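Local coordinates for aspartate-semialdehyde dehydrogenase (Candida albicans, PDB 3HSK), which catalyses the NADPH-dependent reductive dephosphorylation of 4-phospho-L-aspartate to aspartate semialdehyde, the second step in making the aspartate family of amino acids, at residues A175-V178 with A179-P183; M214-D218 with N219-Y223; G368-I371 with A372-K376. All coordinates share one frame; numbering follows the deposited sequence.

Interaction 1: residues A175-V178 with A179-P183; sequences AGLV and APLKP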
ATOM      1  N   ALA A 175       6.086  14.898  -3.389  1.00 41.09           N
ATOM      2  CA  ALA A 175       7.427  15.164  -2.881  1.00 40.52           C
ATOM      3  C   ALA A 175       8.131  13.909  -2.347  1.00 40.25           C
ATOM      4  O   ALA A 175       9.333  13.728  -2.562  1.00 40.30           O
ATOM      5  CB  ALA A 175       7.386  16.261  -1.827  1.00 40.35           C
ATOM      6  N   GLY A 176       7.382  13.045  -1.666  1.00 39.85           N
ATOM      7  CA  GLY A 176       7.916  11.775  -1.181  1.00 39.17           C
ATOM      8  C   GLY A 176       8.285  10.818  -2.307  1.00 38.91           C
ATOM      9  O   GLY A 176       9.294  10.107  -2.227  1.00 38.47           O
ATOM     10  N   LEU A 177       7.469  10.801  -3.357  1.00 38.28           N
ATOM     11  CA  LEU A 177       7.714   9.919  -4.488  1.00 38.22           C
ATOM     12  C   LEU A 177       8.980  10.310  -5.249  1.00 38.00           C
ATOM     13  O   LEU A 177       9.825   9.458  -5.507  1.00 37.70           O
ATOM     14  CB  LEU A 177       6.507   9.864  -5.435  1.00 38.23           C
ATOM     15  CG  LEU A 177       6.666   9.006  -6.703  1.00 38.72           C
ATOM     16  CD1 LEU A 177       7.128   7.565  -6.398  1.00 38.03           C
ATOM     17  CD2 LEU A 177       5.379   8.999  -7.529  1.00 38.36           C
ATOM     18  N   VAL A 178       9.113  11.594  -5.579  1.00 37.84           N
ATOM     19  CA  VAL A 178      10.227  12.069  -6.420  1.00 37.88           C
ATOM     20  C   VAL A 178      11.555  12.211  -5.677  1.00 38.05           C
ATOM     21  O   VAL A 178      12.626  12.130  -6.295  1.00 38.03           O
ATOM     22  CB  VAL A 178       9.889  13.397  -7.174  1.00 37.77           C
ATOM     23  CG1 VAL A 178       8.709  13.198  -8.117  1.00 37.27           C
ATOM     24  CG2 VAL A 178       9.634  14.548  -6.206  1.00 37.38           C
ATOM     25  N   ALA A 179      11.482  12.413  -4.362  1.00 38.08           N
ATOM     26  CA  ALA A 179      12.665  12.660  -3.534  1.00 38.38           C
ATOM     27  C   ALA A 179      13.813  11.673  -3.745  1.00 38.72           C
ATOM     28  O   ALA A 179      14.935  12.097  -4.009  1.00 39.09           O
ATOM     29  CB  ALA A 179      12.291  12.757  -2.058  1.00 38.45           C
ATOM     30  N   PRO A 180      13.556  10.356  -3.601  1.00 39.15           N
ATOM     31  CA  PRO A 180      14.644   9.428  -3.914  1.00 39.33           C
ATOM     32  C   PRO A 180      14.952   9.286  -5.415  1.00 39.60           C
ATOM     33  O   PRO A 180      16.051   8.866  -5.777  1.00 39.66           O
ATOM     34  CB  PRO A 180      14.141   8.099  -3.330  1.00 39.34           C
ATOM     35  CG  PRO A 180      12.667   8.199  -3.389  1.00 38.94           C
ATOM     36  CD  PRO A 180      12.353   9.646  -3.121  1.00 39.02           C
ATOM     37  N   LEU A 181      14.000   9.637  -6.274  1.00 39.71           N
ATOM     38  CA  LEU A 181      14.171   9.459  -7.714  1.00 39.99           C
ATOM     39  C   LEU A 181      15.243  10.368  -8.335  1.00 40.33           C
ATOM     40  O   LEU A 181      15.881   9.978  -9.314  1.00 40.11           O
ATOM     41  CB  LEU A 181      12.841   9.642  -8.460  1.00 39.95           C
ATOM     42  CG  LEU A 181      11.610   8.791  -8.110  1.00 40.36           C
ATOM     43  CD1 LEU A 181      10.439   9.218  -8.975  1.00 40.22           C
ATOM     44  CD2 LEU A 181      11.852   7.281  -8.238  1.00 40.59           C
ATOM     45  N   LYS A 182      15.437  11.562  -7.769  1.00 40.61           N
ATOM     46  CA  LYS A 182      16.349  12.554  -8.350  1.00 40.88           C
ATOM     47  C   LYS A 182      17.815  12.103  -8.407  1.00 41.28           C
ATOM     48  O   LYS A 182      18.391  12.098  -9.500  1.00 41.08           O
ATOM     49  CB  LYS A 182      16.218  13.930  -7.684  1.00 41.09           C
ATOM     50  CG  LYS A 182      17.058  15.040  -8.356  1.00 41.11           C
ATOM     51  CD  LYS A 182      16.593  15.314  -9.786  1.00 41.78           C
ATOM     52  CE  LYS A 182      17.352  16.492 -10.422  1.00 42.12           C
ATOM     53  NZ  LYS A 182      16.871  16.767 -11.813  1.00 41.37           N
ATOM     54  N   PRO A 183      18.422  11.733  -7.251  1.00 41.56           N
ATOM     55  CA  PRO A 183      19.782  11.191  -7.305  1.00 41.96           C
ATOM     56  C   PRO A 183      19.899  10.007  -8.259  1.00 42.19           C
ATOM     57  O   PRO A 183      20.869   9.924  -9.016  1.00 42.61           O
ATOM     58  CB  PRO A 183      20.052  10.736  -5.863  1.00 42.12           C
ATOM     59  CG  PRO A 183      18.734  10.766  -5.165  1.00 41.63           C
ATOM     60  CD  PRO A 183      17.932  11.808  -5.860  1.00 41.87           C
TER

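Interaction 2: residues M214-D218 with N219-Y223; sequences MDILD and NIVPY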
ATOM      1  N   MET A 214     -14.508   8.395  12.833  1.00 52.06           N
ATOM      2  CA  MET A 214     -15.567   7.555  12.288  1.00 51.89           C
ATOM      3  C   MET A 214     -15.180   6.941  10.938  1.00 50.71           C
ATOM      4  O   MET A 214     -15.432   5.760  10.689  1.00 50.47           O
ATOM      5  CB  MET A 214     -16.812   8.425  12.126  1.00 51.96           C
ATOM      6  CG  MET A 214     -18.130   7.744  12.383  1.00 52.85           C
ATOM      7  SD  MET A 214     -19.415   9.010  12.548  1.00 54.09           S
ATOM      8  CE  MET A 214     -20.713   8.260  11.555  1.00 53.16           C
ATOM      9  N   ASP A 215     -14.575   7.761  10.075  1.00 49.71           N
ATOM     10  CA  ASP A 215     -14.101   7.339   8.758  1.00 48.54           C
ATOM     11  C   ASP A 215     -12.945   6.335   8.821  1.00 47.57           C
ATOM     12  O   ASP A 215     -12.896   5.389   8.032  1.00 47.30           O
ATOM     13  CB  ASP A 215     -13.619   8.551   7.947  1.00 48.91           C
ATOM     14  CG  ASP A 215     -14.751   9.483   7.508  1.00 49.55           C
ATOM     15  OD1 ASP A 215     -15.918   9.049   7.411  1.00 50.49           O
ATOM     16  OD2 ASP A 215     -14.449  10.667   7.236  1.00 49.93           O
ATOM     17  N   ILE A 216     -12.017   6.544   9.755  1.00 46.46           N
ATOM     18  CA  ILE A 216     -10.685   5.939   9.634  1.00 45.51           C
ATOM     19  C   ILE A 216     -10.272   4.904  10.694  1.00 44.77           C
ATOM     20  O   ILE A 216      -9.433   4.044  10.422  1.00 44.45           O
ATOM     21  CB  ILE A 216      -9.580   7.043   9.455  1.00 45.49           C
ATOM     22  CG1 ILE A 216      -8.308   6.475   8.803  1.00 44.84           C
ATOM     23  CG2 ILE A 216      -9.275   7.747  10.780  1.00 45.73           C
ATOM     24  CD1 ILE A 216      -8.535   5.795   7.468  1.00 44.39           C
ATOM     25  N   LEU A 217     -10.852   4.977  11.887  1.00 44.22           N
ATOM     26  CA  LEU A 217     -10.454   4.081  12.969  1.00 43.76           C
ATOM     27  C   LEU A 217     -10.737   2.634  12.582  1.00 43.08           C
ATOM     28  O   LEU A 217     -11.816   2.331  12.068  1.00 42.70           O
ATOM     29  CB  LEU A 217     -11.175   4.449  14.266  1.00 44.14           C
ATOM     30  CG  LEU A 217     -10.333   4.425  15.544  1.00 45.39           C
ATOM     31  CD1 LEU A 217     -10.860   5.445  16.536  1.00 46.31           C
ATOM     32  CD2 LEU A 217     -10.269   3.024  16.169  1.00 46.19           C
ATOM     33  N   ASP A 218      -9.758   1.754  12.802  1.00 42.33           N
ATOM     34  CA  ASP A 218      -9.860   0.341  12.412  1.00 41.80           C
ATOM     35  C   ASP A 218     -10.328   0.188  10.957  1.00 41.35           C
ATOM     36  O   ASP A 218     -11.146  -0.681  10.629  1.00 41.58           O
ATOM     37  CB  ASP A 218     -10.791  -0.393  13.379  1.00 42.02           C
ATOM     38  CG  ASP A 218     -10.904  -1.870  13.094  1.00 42.69           C
ATOM     39  OD1 ASP A 218      -9.934  -2.495  12.601  1.00 43.95           O
ATOM     40  OD2 ASP A 218     -11.987  -2.415  13.377  1.00 44.49           O
ATOM     41  N   ASN A 219      -9.811   1.042  10.081  1.00 40.41           N
ATOM     42  CA  ASN A 219     -10.288   1.087   8.705  1.00 39.51           C
ATOM     43  C   ASN A 219      -9.231   1.567   7.727  1.00 39.32           C
ATOM     44  O   ASN A 219      -8.209   2.110   8.124  1.00 38.92           O
ATOM     45  CB  ASN A 219     -11.525   1.990   8.605  1.00 38.88           C
ATOM     46  CG  ASN A 219     -12.312   1.763   7.329  1.00 38.19           C
ATOM     47  OD1 ASN A 219     -12.408   0.639   6.836  1.00 34.85           O
ATOM     48  ND2 ASN A 219     -12.880   2.836   6.783  1.00 37.77           N
ATOM     49  N   ILE A 220      -9.510   1.359   6.443  1.00 39.22           N
ATOM     50  CA  ILE A 220      -8.702   1.867   5.349  1.00 39.05           C
ATOM     51  C   ILE A 220      -9.627   2.423   4.281  1.00 38.29           C
ATOM     52  O   ILE A 220     -10.578   1.761   3.871  1.00 38.33           O
ATOM     53  CB  ILE A 220      -7.777   0.759   4.795  1.00 39.26           C
ATOM     54  CG1 ILE A 220      -6.434   0.850   5.502  1.00 39.72           C
ATOM     55  CG2 ILE A 220      -7.605   0.849   3.269  1.00 39.71           C
ATOM     56  CD1 ILE A 220      -5.833  -0.481   5.785  1.00 42.19           C
ATOM     57  N   VAL A 221      -9.360   3.654   3.864  1.00 37.48           N
ATOM     58  CA  VAL A 221     -10.108   4.268   2.777  1.00 36.90           C
ATOM     59  C   VAL A 221      -9.227   4.264   1.534  1.00 36.57           C
ATOM     60  O   VAL A 221      -8.278   5.038   1.452  1.00 36.66           O
ATOM     61  CB  VAL A 221     -10.551   5.713   3.114  1.00 36.91           C
ATOM     62  CG1 VAL A 221     -11.441   6.281   1.994  1.00 36.03           C
ATOM     63  CG2 VAL A 221     -11.269   5.758   4.463  1.00 36.56           C
ATOM     64  N   PRO A 222      -9.551   3.405   0.552  1.00 36.36           N
ATOM     65  CA  PRO A 222      -8.682   3.235  -0.611  1.00 36.59           C
ATOM     66  C   PRO A 222      -8.944   4.293  -1.684  1.00 36.59           C
ATOM     67  O   PRO A 222      -8.984   3.969  -2.865  1.00 36.74           O
ATOM     68  CB  PRO A 222      -9.085   1.858  -1.128  1.00 36.19           C
ATOM     69  CG  PRO A 222     -10.550   1.797  -0.832  1.00 36.40           C
ATOM     70  CD  PRO A 222     -10.757   2.562   0.456  1.00 36.21           C
ATOM     71  N   TYR A 223      -9.113   5.540  -1.264  1.00 37.08           N
ATOM     72  CA  TYR A 223      -9.441   6.636  -2.168  1.00 37.69           C
ATOM     73  C   TYR A 223      -9.177   7.969  -1.489  1.00 37.78           C
ATOM     74  O   TYR A 223      -9.707   8.247  -0.410  1.00 37.85           O
ATOM     75  CB  TYR A 223     -10.907   6.545  -2.610  1.00 38.17           C
ATOM     76  CG  TYR A 223     -11.360   7.626  -3.570  1.00 39.28           C
ATOM     77  CD1 TYR A 223     -10.975   7.603  -4.909  1.00 39.31           C
ATOM     78  CD2 TYR A 223     -12.191   8.665  -3.141  1.00 39.92           C
ATOM     79  CE1 TYR A 223     -11.396   8.587  -5.797  1.00 39.83           C
ATOM     80  CE2 TYR A 223     -12.621   9.656  -4.027  1.00 40.01           C
ATOM     81  CZ  TYR A 223     -12.220   9.607  -5.350  1.00 39.49           C
ATOM     82  OH  TYR A 223     -12.640  10.576  -6.232  1.00 40.28           O
TER

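Interaction 3: residues G368-I371 with A372-K376; sequences GILI and AEILK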
ATOM      1  N   GLY A 368       7.992  25.416   1.108  1.00 42.76           N
ATOM      2  CA  GLY A 368       7.770  26.836   0.825  1.00 42.80           C
ATOM      3  C   GLY A 368       8.908  27.732   1.273  1.00 42.71           C
ATOM      4  O   GLY A 368       9.343  28.602   0.524  1.00 42.82           O
ATOM      5  N   ILE A 369       9.391  27.513   2.493  1.00 42.81           N
ATOM      6  CA  ILE A 369      10.485  28.299   3.062  1.00 43.00           C
ATOM      7  C   ILE A 369      11.780  28.093   2.268  1.00 43.12           C
ATOM      8  O   ILE A 369      12.495  29.059   1.977  1.00 42.70           O
ATOM      9  CB  ILE A 369      10.679  28.002   4.587  1.00 43.11           C
ATOM     10  CG1 ILE A 369       9.843  28.967   5.441  1.00 43.36           C
ATOM     11  CG2 ILE A 369      12.137  28.119   5.020  1.00 43.05           C
ATOM     12  CD1 ILE A 369       8.367  28.658   5.482  1.00 42.36           C
ATOM     13  N   LEU A 370      12.054  26.838   1.910  1.00 43.12           N
ATOM     14  CA  LEU A 370      13.252  26.487   1.161  1.00 43.55           C
ATOM     15  C   LEU A 370      13.258  27.138  -0.226  1.00 43.61           C
ATOM     16  O   LEU A 370      14.286  27.653  -0.657  1.00 43.81           O
ATOM     17  CB  LEU A 370      13.438  24.958   1.087  1.00 43.58           C
ATOM     18  CG  LEU A 370      14.760  24.392   0.534  1.00 44.10           C
ATOM     19  CD1 LEU A 370      15.976  25.058   1.172  1.00 44.36           C
ATOM     20  CD2 LEU A 370      14.838  22.881   0.697  1.00 43.35           C
ATOM     21  N   ILE A 371      12.111  27.137  -0.905  1.00 43.85           N
ATOM     22  CA  ILE A 371      11.964  27.836  -2.189  1.00 43.95           C
ATOM     23  C   ILE A 371      12.325  29.314  -2.050  1.00 44.60           C
ATOM     24  O   ILE A 371      13.036  29.859  -2.891  1.00 44.83           O
ATOM     25  CB  ILE A 371      10.536  27.704  -2.769  1.00 44.00           C
ATOM     26  CG1 ILE A 371      10.269  26.259  -3.219  1.00 43.72           C
ATOM     27  CG2 ILE A 371      10.319  28.694  -3.924  1.00 43.04           C
ATOM     28  CD1 ILE A 371       8.809  25.950  -3.544  1.00 43.55           C
ATOM     29  N   ALA A 372      11.838  29.947  -0.982  1.00 45.15           N
ATOM     30  CA  ALA A 372      12.117  31.358  -0.703  1.00 45.75           C
ATOM     31  C   ALA A 372      13.599  31.608  -0.421  1.00 46.23           C
ATOM     32  O   ALA A 372      14.129  32.654  -0.792  1.00 46.31           O
ATOM     33  CB  ALA A 372      11.262  31.857   0.452  1.00 45.62           C
ATOM     34  N   GLU A 373      14.253  30.650   0.238  1.00 46.70           N
ATOM     35  CA  GLU A 373      15.700  30.698   0.468  1.00 47.57           C
ATOM     36  C   GLU A 373      16.469  30.574  -0.850  1.00 47.99           C
ATOM     37  O   GLU A 373      17.434  31.299  -1.083  1.00 47.90           O
ATOM     38  CB  GLU A 373      16.136  29.588   1.422  1.00 47.52           C
ATOM     39  CG  GLU A 373      15.855  29.864   2.887  1.00 47.64           C
ATOM     40  CD  GLU A 373      15.968  28.615   3.743  1.00 47.88           C
ATOM     41  OE1 GLU A 373      16.471  27.586   3.245  1.00 48.99           O
ATOM     42  OE2 GLU A 373      15.552  28.657   4.918  1.00 47.54           O
ATOM     43  N   ILE A 374      16.029  29.656  -1.706  1.00 48.66           N
ATOM     44  CA  ILE A 374      16.597  29.519  -3.039  1.00 49.60           C
ATOM     45  C   ILE A 374      16.402  30.819  -3.826  1.00 50.26           C
ATOM     46  O   ILE A 374      17.311  31.260  -4.517  1.00 50.18           O
ATOM     47  CB  ILE A 374      16.005  28.315  -3.815  1.00 49.53           C
ATOM     48  CG1 ILE A 374      16.281  27.004  -3.066  1.00 49.30           C
ATOM     49  CG2 ILE A 374      16.581  28.247  -5.243  1.00 49.54           C
ATOM     50  CD1 ILE A 374      15.381  25.845  -3.484  1.00 48.13           C
ATOM     51  N   LEU A 375      15.222  31.430  -3.707  1.00 50.95           N
ATOM     52  CA  LEU A 375      14.963  32.728  -4.334  1.00 51.81           C
ATOM     53  C   LEU A 375      15.839  33.831  -3.741  1.00 52.44           C
ATOM     54  O   LEU A 375      16.296  34.717  -4.465  1.00 52.42           O
ATOM     55  CB  LEU A 375      13.483  33.113  -4.223  1.00 51.70           C
ATOM     56  CG  LEU A 375      12.439  32.289  -4.989  1.00 51.82           C
ATOM     57  CD1 LEU A 375      11.031  32.631  -4.505  1.00 51.95           C
ATOM     58  CD2 LEU A 375      12.552  32.473  -6.510  1.00 51.54           C
ATOM     59  N   LYS A 376      16.070  33.764  -2.428  1.00 53.52           N
ATOM     60  CA  LYS A 376      16.921  34.728  -1.707  1.00 54.60           C
ATOM     61  C   LYS A 376      18.365  34.663  -2.207  1.00 55.08           C
ATOM     62  O   LYS A 376      18.913  35.669  -2.664  1.00 55.17           O
ATOM     63  CB  LYS A 376      16.832  34.496  -0.190  1.00 54.66           C
ATOM     64  CG  LYS A 376      17.988  35.046   0.639  1.00 55.61           C
ATOM     65  CD  LYS A 376      17.816  36.511   0.982  1.00 56.94           C
ATOM     66  CE  LYS A 376      19.031  37.033   1.745  1.00 58.14           C
ATOM     67  NZ  LYS A 376      18.964  38.507   1.969  1.00 59.21           N
TER

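Interaction 1: residues A175-V178 with A179-P183
Leu181 reaches back over the preceding turn of the helix and brings its CD1 methyl against it, 4.4 Å from CG of Leu177 and 4.4 Å from CG1 of Val178. Its CG, held anti to its own carbonyl carbon (chi1 -57°), also sits 3.2 Å from Leu177 O. Leu181 N makes a weak 2.8 Å bond to Val178 O rather than one to Leu177 O. Pro180 probably accounts for this: its ring nitrogen carries no hydrogen, and its CD lies 3.2 Å from Gly176 O, where the i to i+4 amide hydrogen would otherwise point. Around this kink the helix keeps Ala179 N on Ala175 O at 3.1 Å and Lys182 N on Val178 O at 3.2 Å, so Val178 O takes Lys182 N and, weakly, Leu181 N. The short residues Ala175 and Gly176 suit a buried turn near the predicted catalytic Cys172 and His272. Further out, Leu177 and Leu181 press on strands 191-199 and 273-280, Pro180 touches Leu295 of helix 288-297, and Lys182 carries its amine away to a salt bridge with Glu143. With no N-H at Pro180 and Pro183 the helix kinks, while the apolar face of Leu177 and Leu181 stays against the sheet.

Interaction 2: residues M214-D218 with N219-Y223
Asn219 folds its side-chain amide back beneath the end of helix 213-216, where ND2 donates to Asp215 O at 2.8 Å. The bond is nearly straight (170°), and the acceptor lies in the plane of the amide. With CG anti to the backbone N (chi1 -163°), the amide swings toward the helix, while Asn219 N makes a weak bond of 3.0 Å to Ile216 O. One residue thus meets two carbonyls of the last turn, and asparagine suits the place because its other end, OD1, accepts a bond from Arg327 N of the second subunit. Within the turn, Asp218, whose left-handed backbone bends the chain back, forms a salt bridge with Arg330 of that subunit. Ile220 directs its side chain away from the helix, packing on Val266 of its own chain and on Val266 of the second subunit. Val221 turns back: its CG2 methyl rests 4.1 Å from CD1 of Ile216, the two side chains crossing at about a right angle, and 3.9 Å from Asp215 O. Pro222 and Tyr223 then carry the chain onto Pro324 and Arg342 of the second subunit. The arrangement is a tight turn closing the end of a helix, an asparagine side chain bonded to a last-turn carbonyl, here at the dimer interface.

Interaction 3: residues G368-I371 with A372-K376
Glu373 lies across two side chains of the preceding turn, its carboxylate reaching back between Ile369 and Leu370. OE2 comes 3.5 Å from CG2 of Ile369, and OE1 comes 3.3 Å from CD1 of Leu370, each pair crossing at a slant. CG of Glu373 is anti to its own carbonyl carbon (chi1 -78°) and the chain runs extended beyond it, which carries the charged end back along the helix. A buried carboxylate needs polar partners, and it has them outside the helix: OE2 bonds to His42 NE2 and OE1 to Ser309 N. A glutamate can therefore sit among aliphatic groups here, and its nearness to the histidine would probably favour the charged form of the acid.

The backbone beneath is a regular alpha-helix, with i to i+4 bonds such as Ile374 N to Leu370 O at 2.9 Å and Leu375 N to Ile371 O at 2.8 Å. Helix 364-376 packs beside the parallel nucleotide-binding sheet, and its side chains are divided among different neighbours.

On one flank, Ile371 and Leu375 lie side by side and point the same way, with CG2 of Ile371 4.0 Å from CD1 of Leu375. Both branched chains bear on strand 165-169, touching Ile167 together. Ile369 faces Phe35 and Leu39 of helix 30-39, while Ala372, whose small methyl permits close approach, touches Phe45 of strand 45-52. Leu370 and Ile374 make the remaining apolar pair one turn apart: CD1 of Ile374 stands 4.3 Å from CG of Leu370, and CG1 of Ile374 passes 3.2 Å from Leu370 O.

In the fold
Followed from the N terminus, the three contacts come in series; none nests in or crosses another, and each joins adjacent segments. Interaction 1 belongs to helix 172-188, which follows strand 165-169 of the parallel sheet and packs on strands 191-199 and 273-280 of the mixed sheet. Interaction 2, in the excursion between strands 191-199 and 258-262, closes a tight turn after helix 213-216 and links it to the second subunit, its centre about 27 Å from that of interaction 1. Interaction 3, near the C terminus, belongs to the helix packed on helix 30-39 and strands 45-52 and 165-169; its centre lies about 19 Å from that of interaction 1 and about 36 Å from that of interaction 2.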